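Local structure of nucleotidyl transferase (Methanothermobacter thermautotrophicus, 6PLJ) at residues Pro134-Pro138 / Ala139-Arg143. The protein probably transfers nucleotidyl groups, as a MobA-like member of the NTP transferase family, and may take part in pseudomurein cell wall synthesis. Residues are numbered along the deposited sequence; the frame is centred on the assembly and turned at random.
Sequences PAVSP and ATLRR
Val-136 opens the contact by laying one methyl against the first turn of the helix that follows it. Its CG1, anti to the backbone N (chi1 -167°), reaches forward along the chain and lies 3.8 Å from Leu-141 CG, with Leu-141 CD2 about as near; the two side chains cross at roughly a right angle. The same methyl meets Thr-140 CG2 at 3.9 Å, so it bridges two neighbouring helix residues. Leu-141, itself buried, also packs on Ala-69 of helix 62-72 and on Pro-173.

Ser-137 is the N-cap of helix 138-147. Its OG, held between the backbone N and the carbonyl carbon at chi1 67°, points forward to the open first turn and accepts from Thr-140 N at 3.1 Å. The loop thus passes from strand 125-130 of the central mixed sheet into a helix of the MobA-like nucleotidyltransferase fold through a side-chain cap. Glu-216 joins from a distant part of the chain: one carboxylate oxygen, OE2, bonds Ser-137 OG and the other Thr-140 OG1, spanning two hydroxyls whose oxygens are 3.0 Å apart. With an alanine here, Thr-140 N would probably lose its capping acceptor and Glu-216 OE2 its hydroxyl partner. Ser-137 O, meanwhile, receives Leu-141 N at 3.0 Å in a nearly straight N-H...O bond, while Leu-141 CG lies 3.5 Å from that same carbonyl oxygen.

Pro-138 occupies the first helical position, where its ring nitrogen has no hydrogen to offer and the helix needs none. Its O takes Arg-142 N at 2.8 Å, continuing the i to i+4 bonding of the helix. The Pro-138 ring touches Ser-72 at the end of helix 62-72, and Arg-142 NH2 makes a weak hydrogen bond to Ser-72 O.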
# COMPACT_ATOMS: atom_id res chain seq x y z
N PRO A 134 7.14 2.28 -1.99
CA PRO A 134 8.08 1.16 -2.02
C PRO A 134 9.18 1.19 -0.97
O PRO A 134 9.97 0.25 -0.94
CB PRO A 134 8.70 1.29 -3.41
CG PRO A 134 8.72 2.75 -3.63
CD PRO A 134 7.40 3.22 -3.09
N ALA A 135 9.26 2.23 -0.15
CA ALA A 135 10.33 2.34 0.84
C ALA A 135 9.95 1.83 2.21
O ALA A 135 10.73 1.97 3.14
CB ALA A 135 10.83 3.78 0.93
N VAL A 136 8.78 1.19 2.36
CA VAL A 136 8.43 0.62 3.66
C VAL A 136 9.28 -0.63 3.86
O VAL A 136 9.33 -1.49 2.99
CB VAL A 136 6.95 0.25 3.81
CG1 VAL A 136 6.66 -0.00 5.28
CG2 VAL A 136 6.02 1.36 3.33
N SER A 137 9.94 -0.74 5.00
CA SER A 137 10.77 -1.91 5.25
C SER A 137 9.92 -3.12 5.61
O SER A 137 8.84 -2.99 6.18
CB SER A 137 11.78 -1.66 6.37
OG SER A 137 11.12 -1.50 7.61
N PRO A 138 10.43 -4.31 5.31
CA PRO A 138 9.78 -5.54 5.78
C PRO A 138 9.53 -5.54 7.29
O PRO A 138 8.46 -5.96 7.74
CB PRO A 138 10.78 -6.63 5.39
CG PRO A 138 11.50 -6.07 4.22
CD PRO A 138 11.60 -4.60 4.46
N ALA A 139 10.49 -5.04 8.07
CA ALA A 139 10.33 -5.04 9.52
C ALA A 139 9.16 -4.17 9.97
O ALA A 139 8.41 -4.53 10.86
CB ALA A 139 11.63 -4.59 10.20
N THR A 140 8.98 -3.02 9.31
CA THR A 140 7.87 -2.15 9.63
C THR A 140 6.55 -2.82 9.26
O THR A 140 5.60 -2.79 10.03
CB THR A 140 8.01 -0.79 8.93
OG1 THR A 140 9.18 -0.16 9.46
CG2 THR A 140 6.81 0.08 9.17
N LEU A 141 6.50 -3.40 8.07
CA LEU A 141 5.29 -4.11 7.61
C LEU A 141 4.92 -5.24 8.58
O LEU A 141 3.74 -5.41 8.92
CB LEU A 141 5.51 -4.66 6.20
CG LEU A 141 5.59 -3.60 5.10
CD1 LEU A 141 6.08 -4.17 3.78
CD2 LEU A 141 4.24 -2.91 4.90
N ARG A 142 5.94 -5.98 9.01
CA ARG A 142 5.74 -7.07 9.96
C ARG A 142 5.15 -6.56 11.28
O ARG A 142 4.20 -7.14 11.79
CB ARG A 142 7.05 -7.81 10.19
CG ARG A 142 6.93 -9.06 11.04
CD ARG A 142 8.31 -9.63 11.30
NE ARG A 142 8.95 -10.15 10.09
CZ ARG A 142 8.79 -11.38 9.60
NH1 ARG A 142 7.99 -12.27 10.19
NH2 ARG A 142 9.43 -11.73 8.48
N ARG A 143 5.70 -5.46 11.81
CA ARG A 143 5.20 -4.84 13.04
C ARG A 143 3.74 -4.40 12.89
O ARG A 143 2.93 -4.59 13.80
CB ARG A 143 6.05 -3.65 13.45
CG ARG A 143 7.34 -4.02 14.17
CD ARG A 143 8.00 -2.81 14.82
NE ARG A 143 8.80 -2.06 13.85
CZ ARG A 143 10.02 -2.41 13.44
NH1 ARG A 143 10.65 -1.65 12.53
NH2 ARG A 143 10.63 -3.50 13.90